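PDB 6RIW: ORF10 from Moritella marina, which probably elongates acyl chains by condensation, being the ketosynthase and chain length factor didomain of a larger polyunsaturated fatty acid synthase. Local coordinates for residues A[124-127]-A[128-131]; A[487-490]-A[491-495]; A[594-597]-A[598-602]; A[957-960]-A[961-965]. All blocks are in the same frame, centred on the assembly; numbering follows the deposited sequence.

Contact 1: residues A[124-127]-A[128-131]; sequences FPTK and SSNQ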
ATOM      1  N   PHE A 124      -6.102  -2.125   0.813  1.00 15.16           N
ATOM      2  CA  PHE A 124      -7.384  -2.635   1.306  1.00 14.92           C
ATOM      3  C   PHE A 124      -7.904  -3.754   0.416  1.00 14.26           C
ATOM      4  O   PHE A 124      -7.596  -3.794  -0.777  1.00 14.17           O
ATOM      5  CB  PHE A 124      -8.449  -1.541   1.285  1.00 14.74           C
ATOM      6  CG  PHE A 124      -8.298  -0.472   2.337  1.00 18.62           C
ATOM      7  CD1 PHE A 124      -7.385  -0.583   3.363  1.00 21.38           C
ATOM      8  CD2 PHE A 124      -9.117   0.648   2.273  1.00 18.85           C
ATOM      9  CE1 PHE A 124      -7.288   0.414   4.319  1.00 21.44           C
ATOM     10  CE2 PHE A 124      -9.031   1.648   3.221  1.00 23.78           C
ATOM     11  CZ  PHE A 124      -8.112   1.521   4.254  1.00 21.47           C
ATOM     12  N   PRO A 125      -8.780  -4.614   0.936  1.00 12.89           N
ATOM     13  CA  PRO A 125      -9.489  -5.570   0.071  1.00 13.12           C
ATOM     14  C   PRO A 125     -10.164  -4.846  -1.086  1.00 13.00           C
ATOM     15  O   PRO A 125     -10.622  -3.712  -0.944  1.00 12.23           O
ATOM     16  CB  PRO A 125     -10.526  -6.197   1.001  1.00 12.50           C
ATOM     17  CG  PRO A 125      -9.873  -6.096   2.420  1.00 14.00           C
ATOM     18  CD  PRO A 125      -9.094  -4.781   2.367  1.00 13.14           C
ATOM     19  N   THR A 126     -10.249  -5.529  -2.221  1.00 13.16           N
ATOM     20  CA  THR A 126     -10.976  -5.022  -3.377  1.00 11.44           C
ATOM     21  C   THR A 126     -12.209  -5.879  -3.611  1.00 12.87           C
ATOM     22  O   THR A 126     -12.410  -6.925  -2.980  1.00 11.26           O
ATOM     23  CB  THR A 126     -10.115  -5.011  -4.643  1.00 14.05           C
ATOM     24  OG1 THR A 126      -9.838  -6.359  -5.041  1.00 13.38           O
ATOM     25  CG2 THR A 126      -8.795  -4.226  -4.434  1.00 13.25           C
ATOM     26  N   LYS A 127     -13.049  -5.442  -4.557  1.00 11.35           N
ATOM     27  CA  LYS A 127     -14.241  -6.230  -4.834  1.00 13.57           C
ATOM     28  C   LYS A 127     -13.872  -7.612  -5.363  1.00 15.98           C
ATOM     29  O   LYS A 127     -14.568  -8.592  -5.069  1.00 14.89           O
ATOM     30  CB  LYS A 127     -15.152  -5.479  -5.815  1.00 13.48           C
ATOM     31  CG  LYS A 127     -15.618  -4.117  -5.285  1.00 14.36           C
ATOM     32  CD  LYS A 127     -16.675  -3.496  -6.237  1.00 18.04           C
ATOM     33  CE  LYS A 127     -16.031  -3.135  -7.588  1.00 19.75           C
ATOM     34  NZ  LYS A 127     -14.979  -2.041  -7.499  1.00 18.02           N
ATOM     35  N   SER A 128     -12.730  -7.726  -6.058  1.00 13.62           N
ATOM     36  CA  SER A 128     -12.296  -9.012  -6.587  1.00 13.18           C
ATOM     37  C   SER A 128     -11.518  -9.837  -5.568  1.00 11.47           C
ATOM     38  O   SER A 128     -11.666 -11.062  -5.533  1.00 13.50           O
ATOM     39  CB  SER A 128     -11.435  -8.811  -7.840  1.00 15.70           C
ATOM     40  OG  SER A 128     -12.182  -8.141  -8.850  1.00 15.66           O
ATOM     41  N   SER A 129     -10.652  -9.214  -4.767  1.00 11.37           N
ATOM     42  CA  SER A 129      -9.861 -10.025  -3.825  1.00 12.71           C
ATOM     43  C   SER A 129     -10.760 -10.761  -2.826  1.00 11.79           C
ATOM     44  O   SER A 129     -10.444 -11.891  -2.424  1.00 11.61           O
ATOM     45  CB  SER A 129      -8.807  -9.157  -3.119  1.00 10.33           C
ATOM     46  OG  SER A 129      -9.368  -8.265  -2.166  1.00 11.89           O
ATOM     47  N   ASN A 130     -11.903 -10.162  -2.459  1.00 11.33           N
ATOM     48  CA  ASN A 130     -12.884 -10.819  -1.594  1.00 12.24           C
ATOM     49  C   ASN A 130     -13.246 -12.203  -2.109  1.00 13.37           C
ATOM     50  O   ASN A 130     -13.403 -13.145  -1.323  1.00 11.68           O
ATOM     51  CB  ASN A 130     -14.175  -9.990  -1.499  1.00 11.09           C
ATOM     52  CG  ASN A 130     -14.042  -8.727  -0.684  1.00 14.98           C
ATOM     53  OD1 ASN A 130     -13.129  -8.567   0.125  1.00 14.51           O
ATOM     54  ND2 ASN A 130     -14.982  -7.807  -0.895  1.00 13.05           N
ATOM     55  N   GLN A 131     -13.391 -12.347  -3.432  1.00 12.53           N
ATOM     56  CA  GLN A 131     -13.861 -13.611  -3.989  1.00 13.60           C
ATOM     57  C   GLN A 131     -12.892 -14.750  -3.711  1.00 12.52           C
ATOM     58  O   GLN A 131     -13.303 -15.918  -3.669  1.00 14.17           O
ATOM     59  CB  GLN A 131     -14.075 -13.492  -5.507  1.00 14.90           C
ATOM     60  CG  GLN A 131     -15.162 -12.523  -5.945  1.00 13.78           C
ATOM     61  CD  GLN A 131     -16.534 -13.189  -6.027  1.00 16.02           C
ATOM     62  OE1 GLN A 131     -16.680 -14.376  -5.730  1.00 18.21           O
ATOM     63  NE2 GLN A 131     -17.550 -12.413  -6.423  1.00 18.51           N
TER
HETATM   64  O   HOH W   1     -16.633  -8.766  -3.395  1.00 14.03           O
HETATM   65  O   HOH W   2     -16.618  -9.581  -6.989  1.00 24.45           O
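Thr126 and Ser129 trade hydrogen bonds across the first turn of helix 129-148, a capping box in which each side-chain oxygen takes the other's backbone N-H. Ser129 N gives a nearly straight bond to Thr126 OG1 (3.0 Å, 165°), and Thr126 N answers with one to Ser129 OG at 2.9 Å. With chi1 at 68°, Thr126 OG1 is tucked between its own N and carbonyl carbon, facing the first N-H groups of the helix; Ser128 N adds a weak bond at 3.4 Å. An alanine here would remove OG1, probably leaving Ser129 N without its mate and reducing the box to the bond from Thr126 N.

Between Asn130 N and Thr126 O the bond is weak, 3.3 Å. Lys127 O accepts from two waters, one passing on to Asn130 ND2 and the other to Gln131 NE2, which also bonds Ala160 O. Pro125 CB rests against Asn130 OD1 at 3.6 Å.

Beyond the turn, Ser129 OG also bonds His589, Asn130 ND2 bonds Asp227, and Lys127 NZ pairs with Asp88. The hydroxyls thus supply acceptors to N-H groups that, at a helix start, have no preceding turn, while water and outside partners take up other polar groups.

Contact 2: residues A[487-490]-A[491-495]; sequences FKTL and LNNNQ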
ATOM      1  N   PHE A 487      18.314 -14.773  15.770  1.00 16.13           N
ATOM      2  CA  PHE A 487      18.493 -15.027  14.344  1.00 16.09           C
ATOM      3  C   PHE A 487      19.965 -15.279  14.018  1.00 15.64           C
ATOM      4  O   PHE A 487      20.298 -16.177  13.236  1.00 13.87           O
ATOM      5  CB  PHE A 487      17.949 -13.818  13.570  1.00 16.35           C
ATOM      6  CG  PHE A 487      17.742 -14.037  12.070  1.00 17.85           C
ATOM      7  CD1 PHE A 487      17.213 -15.217  11.566  1.00 15.45           C
ATOM      8  CD2 PHE A 487      18.039 -13.010  11.188  1.00 15.28           C
ATOM      9  CE1 PHE A 487      17.006 -15.377  10.206  1.00 14.38           C
ATOM     10  CE2 PHE A 487      17.848 -13.156   9.813  1.00 18.78           C
ATOM     11  CZ  PHE A 487      17.330 -14.343   9.318  1.00 15.51           C
ATOM     12  N   LYS A 488      20.858 -14.471  14.585  1.00 13.65           N
ATOM     13  CA  LYS A 488      22.286 -14.659  14.327  1.00 15.75           C
ATOM     14  C   LYS A 488      22.727 -16.063  14.731  1.00 17.31           C
ATOM     15  O   LYS A 488      23.403 -16.765  13.973  1.00 17.18           O
ATOM     16  CB  LYS A 488      23.075 -13.591  15.085  1.00 18.28           C
ATOM     17  CG  LYS A 488      24.578 -13.547  14.760  1.00 22.13           C
ATOM     18  CD  LYS A 488      25.266 -12.459  15.623  1.00 23.39           C
ATOM     19  CE  LYS A 488      26.785 -12.471  15.437  1.00 34.53           C
ATOM     20  NZ  LYS A 488      27.439 -11.394  16.240  1.00 39.71           N
ATOM     21  N   THR A 489      22.328 -16.488  15.923  1.00 16.81           N
ATOM     22  CA  THR A 489      22.680 -17.825  16.410  1.00 20.74           C
ATOM     23  C   THR A 489      22.075 -18.915  15.538  1.00 20.30           C
ATOM     24  O   THR A 489      22.744 -19.895  15.186  1.00 18.56           O
ATOM     25  CB  THR A 489      22.189 -17.977  17.839  1.00 20.98           C
ATOM     26  OG1 THR A 489      22.869 -17.024  18.656  1.00 23.19           O
ATOM     27  CG2 THR A 489      22.440 -19.385  18.353  1.00 26.74           C
ATOM     28  N   LEU A 490      20.796 -18.765  15.190  1.00 19.06           N
ATOM     29  CA  LEU A 490      20.157 -19.703  14.275  1.00 16.77           C
ATOM     30  C   LEU A 490      20.964 -19.872  12.992  1.00 17.98           C
ATOM     31  O   LEU A 490      21.213 -20.997  12.542  1.00 18.22           O
ATOM     32  CB  LEU A 490      18.733 -19.208  13.976  1.00 17.83           C
ATOM     33  CG  LEU A 490      17.868 -20.125  13.111  1.00 19.04           C
ATOM     34  CD1 LEU A 490      17.134 -21.104  13.996  1.00 17.86           C
ATOM     35  CD2 LEU A 490      16.868 -19.290  12.303  1.00 15.51           C
ATOM     36  N   LEU A 491      21.353 -18.759  12.355  1.00 12.61           N
ATOM     37  CA  LEU A 491      22.038 -18.854  11.072  1.00 15.74           C
ATOM     38  C   LEU A 491      23.413 -19.486  11.228  1.00 16.24           C
ATOM     39  O   LEU A 491      23.832 -20.299  10.393  1.00 19.34           O
ATOM     40  CB  LEU A 491      22.168 -17.461  10.454  1.00 15.45           C
ATOM     41  CG  LEU A 491      20.828 -16.825  10.124  1.00 15.76           C
ATOM     42  CD1 LEU A 491      21.050 -15.334   9.753  1.00 15.32           C
ATOM     43  CD2 LEU A 491      20.203 -17.597   8.977  1.00 17.45           C
ATOM     44  N   ASN A 492      24.125 -19.123  12.290  1.00 19.88           N
ATOM     45  CA  ASN A 492      25.481 -19.638  12.466  1.00 18.47           C
ATOM     46  C   ASN A 492      25.475 -21.136  12.723  1.00 25.47           C
ATOM     47  O   ASN A 492      26.412 -21.831  12.319  1.00 21.60           O
ATOM     48  CB  ASN A 492      26.181 -18.899  13.598  1.00 20.38           C
ATOM     49  CG  ASN A 492      26.691 -17.537  13.163  1.00 22.64           C
ATOM     50  OD1 ASN A 492      26.924 -17.316  11.983  1.00 25.87           O
ATOM     51  ND2 ASN A 492      26.854 -16.621  14.106  1.00 22.12           N
ATOM     52  N   ASN A 493      24.425 -21.645  13.361  1.00 20.83           N
ATOM     53  CA  ASN A 493      24.257 -23.067  13.613  1.00 21.42           C
ATOM     54  C   ASN A 493      23.529 -23.800  12.494  1.00 23.71           C
ATOM     55  O   ASN A 493      23.289 -25.000  12.627  1.00 23.60           O
ATOM     56  CB  ASN A 493      23.497 -23.267  14.920  1.00 22.73           C
ATOM     57  CG  ASN A 493      24.218 -22.675  16.096  1.00 28.46           C
ATOM     58  OD1 ASN A 493      25.431 -22.526  16.068  1.00 36.30           O
ATOM     59  ND2 ASN A 493      23.476 -22.338  17.147  1.00 34.14           N
ATOM     60  N   ASN A 494      23.182 -23.107  11.409  1.00 20.29           N
ATOM     61  CA  ASN A 494      22.389 -23.645  10.303  1.00 22.70           C
ATOM     62  C   ASN A 494      21.159 -24.400  10.814  1.00 21.39           C
ATOM     63  O   ASN A 494      20.837 -25.498  10.358  1.00 23.70           O
ATOM     64  CB  ASN A 494      23.223 -24.524   9.366  1.00 26.48           C
ATOM     65  CG  ASN A 494      22.594 -24.655   7.978  1.00 34.73           C
ATOM     66  OD1 ASN A 494      21.880 -23.744   7.486  1.00 38.99           O
ATOM     67  ND2 ASN A 494      22.834 -25.793   7.341  1.00 37.17           N
ATOM     68  N   GLN A 495      20.462 -23.794  11.764  1.00 19.37           N
ATOM     69  CA  GLN A 495      19.184 -24.321  12.219  1.00 18.27           C
ATOM     70  C   GLN A 495      18.022 -23.643  11.490  1.00 17.83           C
ATOM     71  O   GLN A 495      18.200 -22.676  10.742  1.00 16.42           O
ATOM     72  CB  GLN A 495      19.056 -24.139  13.725  1.00 20.23           C
ATOM     73  CG  GLN A 495      20.100 -24.970  14.470  1.00 27.79           C
ATOM     74  CD  GLN A 495      20.201 -24.590  15.917  1.00 33.97           C
ATOM     75  OE1 GLN A 495      20.137 -23.402  16.269  1.00 37.53           O
ATOM     76  NE2 GLN A 495      20.343 -25.594  16.781  1.00 37.68           N
TER
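Leu491 lays one methyl over the ring of Phe487 in the last turns of helix 484-492, which a Schellman motif then closes. The methyl is CD1, 3.8 Å from the ring centroid and just 9° off the ring normal, a CH-pi contact over one face. Phe487 CG stands anti to the backbone N (chi1 -166°), and this swings the ring under the leucine one turn on; Leu491 N meanwhile bonds Phe487 O in regular helical fashion. The ring is further packed by Phe478 and by Ile847 and Leu851 of helix 841-854.

Asn492 continues the ladder, its N bonded to Lys488 O, while its amide passes Lys488 CG and gives ND2 to Gln855. Asn493 N bonds Thr489 O at 3.0 Å, the final bond of the i to i-4 series. Its side chain runs beside that of Thr489, both pointing the same way, with Asn493 ND2 3.4 Å from Thr489 CG2.

Asn494 then turns to positive phi (47°) and sends its N back to Leu491 O. Gln495 completes the motif by bonding its N to Leu490 O at 3.0 Å, the six-to-one bond that ends the helix. The same reversal brings in the apolar contact that often accompanies a Schellman turn: Leu490 CD1 lies 3.6 Å from Gln495 CB.

Contact 3: residues A[594-597]-A[598-602]; sequences RVNL and TTQIE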
ATOM      1  N   ARG A 594     -17.051 -11.298   8.425  1.00 11.57           N
ATOM      2  CA  ARG A 594     -18.024 -11.170   9.512  1.00 13.60           C
ATOM      3  C   ARG A 594     -19.246 -10.351   9.089  1.00 14.84           C
ATOM      4  O   ARG A 594     -20.398 -10.785   9.235  1.00 12.41           O
ATOM      5  CB  ARG A 594     -17.339 -10.526  10.723  1.00 16.43           C
ATOM      6  CG  ARG A 594     -18.291 -10.029  11.820  1.00 16.52           C
ATOM      7  CD  ARG A 594     -17.736  -8.878  12.673  1.00 19.33           C
ATOM      8  NE  ARG A 594     -18.864  -8.274  13.387  1.00 20.93           N
ATOM      9  CZ  ARG A 594     -19.320  -8.686  14.566  1.00 20.58           C
ATOM     10  NH1 ARG A 594     -18.712  -9.670  15.202  1.00 17.92           N
ATOM     11  NH2 ARG A 594     -20.391  -8.104  15.104  1.00 22.13           N
ATOM     12  N   VAL A 595     -19.014  -9.164   8.559  1.00 11.13           N
ATOM     13  CA  VAL A 595     -20.095  -8.197   8.357  1.00 13.14           C
ATOM     14  C   VAL A 595     -21.149  -8.745   7.400  1.00 13.96           C
ATOM     15  O   VAL A 595     -22.362  -8.581   7.613  1.00 14.14           O
ATOM     16  CB  VAL A 595     -19.508  -6.868   7.856  1.00 14.90           C
ATOM     17  CG1 VAL A 595     -20.583  -5.999   7.266  1.00 17.30           C
ATOM     18  CG2 VAL A 595     -18.759  -6.158   9.004  1.00 17.08           C
ATOM     19  N   ASN A 596     -20.708  -9.447   6.361  1.00 12.71           N
ATOM     20  CA  ASN A 596     -21.621  -9.874   5.299  1.00 14.45           C
ATOM     21  C   ASN A 596     -22.577 -10.970   5.760  1.00 14.64           C
ATOM     22  O   ASN A 596     -23.599 -11.210   5.098  1.00 13.92           O
ATOM     23  CB  ASN A 596     -20.799 -10.340   4.098  1.00 12.49           C
ATOM     24  CG  ASN A 596     -21.454 -10.019   2.775  1.00 17.17           C
ATOM     25  OD1 ASN A 596     -20.813  -9.466   1.878  1.00 14.81           O
ATOM     26  ND2 ASN A 596     -22.726 -10.418   2.617  1.00 15.32           N
ATOM     27  N   LEU A 597     -22.294 -11.617   6.892  1.00 11.82           N
ATOM     28  CA  LEU A 597     -23.205 -12.648   7.372  1.00 15.05           C
ATOM     29  C   LEU A 597     -24.592 -12.084   7.691  1.00 15.92           C
ATOM     30  O   LEU A 597     -25.540 -12.861   7.773  1.00 17.11           O
ATOM     31  CB  LEU A 597     -22.615 -13.362   8.592  1.00 16.56           C
ATOM     32  CG  LEU A 597     -21.390 -14.226   8.255  1.00 11.99           C
ATOM     33  CD1 LEU A 597     -20.724 -14.743   9.549  1.00 16.38           C
ATOM     34  CD2 LEU A 597     -21.804 -15.384   7.397  1.00 15.14           C
ATOM     35  N   THR A 598     -24.716 -10.762   7.879  1.00 17.13           N
ATOM     36  CA  THR A 598     -26.023 -10.095   7.995  1.00 20.11           C
ATOM     37  C   THR A 598     -27.010 -10.558   6.923  1.00 20.11           C
ATOM     38  O   THR A 598     -28.121 -11.013   7.221  1.00 18.44           O
ATOM     39  CB  THR A 598     -25.843  -8.574   7.896  1.00 21.27           C
ATOM     40  OG1 THR A 598     -25.169  -8.099   9.066  1.00 28.24           O
ATOM     41  CG2 THR A 598     -27.201  -7.870   7.782  1.00 25.90           C
ATOM     42  N   THR A 599     -26.635 -10.418   5.661  1.00 17.06           N
ATOM     43  CA  THR A 599     -27.559 -10.817   4.612  1.00 16.99           C
ATOM     44  C   THR A 599     -27.395 -12.272   4.242  1.00 17.57           C
ATOM     45  O   THR A 599     -28.359 -12.896   3.782  1.00 17.86           O
ATOM     46  CB  THR A 599     -27.385  -9.937   3.366  1.00 18.50           C
ATOM     47  OG1 THR A 599     -25.997  -9.864   3.009  1.00 18.56           O
ATOM     48  CG2 THR A 599     -27.910  -8.528   3.639  1.00 19.33           C
ATOM     49  N   GLN A 600     -26.207 -12.851   4.451  1.00 13.05           N
ATOM     50  CA  GLN A 600     -26.054 -14.277   4.167  1.00 14.57           C
ATOM     51  C   GLN A 600     -26.964 -15.123   5.050  1.00 15.47           C
ATOM     52  O   GLN A 600     -27.604 -16.064   4.562  1.00 16.22           O
ATOM     53  CB  GLN A 600     -24.606 -14.713   4.349  1.00 13.11           C
ATOM     54  CG  GLN A 600     -23.719 -14.215   3.248  1.00 14.45           C
ATOM     55  CD  GLN A 600     -22.287 -14.497   3.567  1.00 15.58           C
ATOM     56  OE1 GLN A 600     -21.601 -13.639   4.131  1.00 13.29           O
ATOM     57  NE2 GLN A 600     -21.830 -15.721   3.249  1.00 14.45           N
ATOM     58  N   ILE A 601     -27.040 -14.807   6.347  1.00 14.64           N
ATOM     59  CA  ILE A 601     -27.874 -15.612   7.244  1.00 15.72           C
ATOM     60  C   ILE A 601     -29.350 -15.310   7.001  1.00 13.27           C
ATOM     61  O   ILE A 601     -30.187 -16.216   6.986  1.00 14.07           O
ATOM     62  CB  ILE A 601     -27.498 -15.363   8.719  1.00 18.32           C
ATOM     63  CG1 ILE A 601     -26.043 -15.764   8.999  1.00 21.84           C
ATOM     64  CG2 ILE A 601     -28.446 -16.125   9.636  1.00 18.04           C
ATOM     65  CD1 ILE A 601     -25.825 -17.231   9.078  1.00 24.71           C
ATOM     66  N   GLU A 602     -29.691 -14.039   6.796  1.00 15.60           N
ATOM     67  CA  GLU A 602     -31.085 -13.714   6.483  1.00 17.91           C
ATOM     68  C   GLU A 602     -31.555 -14.469   5.244  1.00 16.70           C
ATOM     69  O   GLU A 602     -32.624 -15.098   5.252  1.00 16.82           O
ATOM     70  CB  GLU A 602     -31.262 -12.206   6.302  1.00 19.68           C
ATOM     71  CG  GLU A 602     -32.706 -11.814   5.994  1.00 22.94           C
ATOM     72  CD  GLU A 602     -32.899 -10.313   5.807  1.00 32.38           C
ATOM     73  OE1 GLU A 602     -32.067  -9.656   5.136  1.00 33.34           O
ATOM     74  OE2 GLU A 602     -33.910  -9.791   6.326  1.00 43.64           O
TER
HETATM   75  O   HOH W   3     -25.280 -11.707   0.990  1.00 20.44           O
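Asn596 O is gripped by two backbone donors from the start of helix 597-608: Gln600 N at 3.1 Å, nearly straight and in the carbonyl plane, and Thr599 N, weakly. Leu597 O takes Ile601 N at 2.8 Å. Val595 O accepts from Thr598 N at 3.2 Å, with the donor 40° above the carbonyl plane; Thr598 OG1 also lies near this oxygen and is bonded to Lys625.

The Asn596 and Gln600 side chains cross at about a right angle, their amide planes 85° apart. Gln600 OE1 rests 3.4 Å from Asn596 CB and 3.7 Å from Leu597 CD2, while NE2 is taken by Thr156 O. A leucine in place of Gln600 would probably leave Thr156 O without this donor and disturb the fit beside Asn596. Asn596 OD1 is satisfied by Arg592; its ND2 bonds Tyr158 O and a water, both weakly, and that water sits 2.8 Å from Thr599 OG1, which also bonds Tyr48.

All this lies where helix 589-595 passes into helix 597-608. Val595 packs on Met229 and Met233 of helix 228-237, Leu597 on Ala624 and Val628 of helix 614-628, and Leu597, Gln600 and Ile601 against helix 129-148.

Contact 4: residues A[957-960]-A[961-965]; sequences GISA and HATNE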
ATOM      1  N   GLY A 957      -2.953 -23.060 -10.694  1.00 13.65           N
ATOM      2  CA  GLY A 957      -1.901 -23.367 -11.656  1.00 16.70           C
ATOM      3  C   GLY A 957      -1.434 -22.188 -12.480  1.00 17.89           C
ATOM      4  O   GLY A 957      -1.223 -22.335 -13.693  1.00 15.81           O
ATOM      5  N   ILE A 958      -1.269 -21.018 -11.856  1.00 12.69           N
ATOM      6  CA  ILE A 958      -0.900 -19.817 -12.600  1.00 12.79           C
ATOM      7  C   ILE A 958       0.546 -19.942 -13.043  1.00 16.37           C
ATOM      8  O   ILE A 958       1.427 -20.270 -12.245  1.00 14.93           O
ATOM      9  CB  ILE A 958      -1.088 -18.553 -11.744  1.00 14.34           C
ATOM     10  CG1 ILE A 958      -2.532 -18.429 -11.247  1.00 16.43           C
ATOM     11  CG2 ILE A 958      -0.689 -17.305 -12.540  1.00 17.47           C
ATOM     12  CD1 ILE A 958      -3.587 -18.363 -12.348  1.00 17.74           C
ATOM     13  N   SER A 959       0.802 -19.666 -14.316  1.00 17.27           N
ATOM     14  CA  SER A 959       2.161 -19.778 -14.826  1.00 21.68           C
ATOM     15  C   SER A 959       3.015 -18.599 -14.363  1.00 17.54           C
ATOM     16  O   SER A 959       2.526 -17.486 -14.131  1.00 15.38           O
ATOM     17  CB  SER A 959       2.149 -19.817 -16.349  1.00 21.16           C
ATOM     18  OG  SER A 959       1.571 -18.603 -16.816  1.00 25.58           O
ATOM     19  N   ALA A 960       4.312 -18.850 -14.244  1.00 15.67           N
ATOM     20  CA  ALA A 960       5.217 -17.813 -13.772  1.00 16.35           C
ATOM     21  C   ALA A 960       5.463 -16.769 -14.854  1.00 15.65           C
ATOM     22  O   ALA A 960       5.223 -16.991 -16.041  1.00 15.79           O
ATOM     23  CB  ALA A 960       6.552 -18.416 -13.340  1.00 15.57           C
ATOM     24  N   HIS A 961       5.993 -15.620 -14.434  1.00 14.07           N
ATOM     25  CA  HIS A 961       6.231 -14.545 -15.391  1.00 16.49           C
ATOM     26  C   HIS A 961       7.166 -14.986 -16.509  1.00 13.89           C
ATOM     27  O   HIS A 961       6.992 -14.583 -17.669  1.00 13.28           O
ATOM     28  CB  HIS A 961       6.818 -13.330 -14.674  1.00 15.93           C
ATOM     29  CG  HIS A 961       5.784 -12.501 -13.996  1.00 15.87           C
ATOM     30  ND1 HIS A 961       4.622 -12.097 -14.624  1.00 20.20           N
ATOM     31  CD2 HIS A 961       5.725 -12.016 -12.732  1.00 16.67           C
ATOM     32  CE1 HIS A 961       3.899 -11.383 -13.777  1.00 22.06           C
ATOM     33  NE2 HIS A 961       4.545 -11.324 -12.622  1.00 16.31           N
ATOM     34  N   ALA A 962       8.159 -15.809 -16.173  1.00 14.70           N
ATOM     35  CA  ALA A 962       9.162 -16.240 -17.147  1.00 18.75           C
ATOM     36  C   ALA A 962       8.564 -17.006 -18.325  1.00 19.28           C
ATOM     37  O   ALA A 962       9.216 -17.108 -19.375  1.00 16.66           O
ATOM     38  CB  ALA A 962      10.203 -17.114 -16.446  1.00 19.26           C
ATOM     39  N   THR A 963       7.359 -17.573 -18.170  1.00 14.22           N
ATOM     40  CA  THR A 963       6.702 -18.274 -19.271  1.00 15.35           C
ATOM     41  C   THR A 963       6.143 -17.332 -20.329  1.00 18.63           C
ATOM     42  O   THR A 963       5.788 -17.799 -21.420  1.00 18.40           O
ATOM     43  CB  THR A 963       5.542 -19.135 -18.778  1.00 16.01           C
ATOM     44  OG1 THR A 963       4.477 -18.278 -18.359  1.00 19.37           O
ATOM     45  CG2 THR A 963       5.977 -20.031 -17.653  1.00 17.72           C
ATOM     46  N   ASN A 964       5.995 -16.035 -20.028  1.00 15.25           N
ATOM     47  CA  ASN A 964       5.460 -15.088 -21.013  1.00 14.64           C
ATOM     48  C   ASN A 964       4.060 -15.478 -21.490  1.00 17.24           C
ATOM     49  O   ASN A 964       3.656 -15.128 -22.601  1.00 17.52           O
ATOM     50  CB  ASN A 964       6.403 -14.950 -22.222  1.00 15.58           C
ATOM     51  CG  ASN A 964       7.775 -14.437 -21.840  1.00 21.57           C
ATOM     52  OD1 ASN A 964       8.802 -14.959 -22.304  1.00 23.76           O
ATOM     53  ND2 ASN A 964       7.810 -13.412 -20.989  1.00 15.72           N
ATOM     54  N   GLU A 965       3.293 -16.182 -20.652  1.00 16.60           N
ATOM     55  CA  GLU A 965       2.037 -16.759 -21.120  1.00 18.77           C
ATOM     56  C   GLU A 965       1.091 -15.704 -21.685  1.00 23.89           C
ATOM     57  O   GLU A 965       0.388 -15.959 -22.668  1.00 24.37           O
ATOM     58  CB  GLU A 965       1.334 -17.536 -20.009  1.00 23.14           C
ATOM     59  CG  GLU A 965       0.077 -18.225 -20.555  1.00 25.97           C
ATOM     60  CD  GLU A 965      -0.666 -19.061 -19.538  1.00 30.01           C
ATOM     61  OE1 GLU A 965      -0.288 -19.032 -18.346  1.00 28.16           O
ATOM     62  OE2 GLU A 965      -1.641 -19.746 -19.941  1.00 28.16           O
TER
HETATM   63  O   HOH W   4      -1.506 -19.212 -16.073  1.00 21.32           O
HETATM   64  O   HOH W   5       3.008 -15.711 -17.468  1.00 24.65           O
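Glu965 folds back over the turn it follows to meet Ser959, closing a surface loop around the short 3-10 segment 961-963. The loop belongs to the segment that follows helix 929-934, near the end of the modelled chain. Taken from its root, the glutamate runs past the serine hydroxyl along its whole length. Its CB is 3.4 Å from Ser959 OG. Glu965 CG, held anti to the backbone N (chi1 -176°), passes Ser959 OG at 4.0 Å, and the chain stays extended beyond it, which carries the carboxylate across to the serine. Glu965 CD comes back to 3.6 Å from Ser959 OG. At the tip, OE1 accepts a hydrogen bond from Ser959 OG; the modelled separation of 2.4 Å is very short, and its exact value is doubtful. Glu965 OE1 also accepts a hydrogen bond from a water at 2.6 Å, and this water accepts from Ser959 N, tying the carboxylate to the serine backbone as well.

Inside the loop, Ala960 O gathers donors. Thr963 OG1 bonds it at 2.8 Å, nearly along the C=O axis, while Thr963 N comes at 3.1 Å from well above the carbonyl plane. A second water donates to Ala960 O too, and to Ser959 OG, and accepts from Glu965 N.

His961 anchors the turn to the body of the protein, its NE2 bonded to Arg873 O and its side chain touching Tyr174 and Gln181 of helix 174-183. Thr963 and Glu965 also touch a crystal neighbour, so the lattice may influence their pose. The loop is thus held chiefly by the two Thr963 bonds to Ala960 O and by bridging waters, the carboxylate perhaps adding to them: a polar, water-bridged closure.

Overall arrangement
Contacts 1 and 3 are buried, contact 2 is half sunk, and contact 4 lies at the surface. Contacts 1 and 3 are neighbours in space, centres about 17 Å apart and nearest atoms about 7 Å, though they belong to different ketosynthase-like ranges. They share elements: helix 129-148 starts at contact 1 and flanks contact 3, while helix 589-595 touches contact 1 and leads into contact 3. Contact 2 stands apart, its centre about 48 Å from that of contact 3. Chemistry follows place. Contact 1 caps a helix start with hydroxyls, contact 2 ends one with backbone bonds and a leucine on a ring, contact 3 satisfies buried amides where two helices meet, and contact 4 relies on hydroxyls and water.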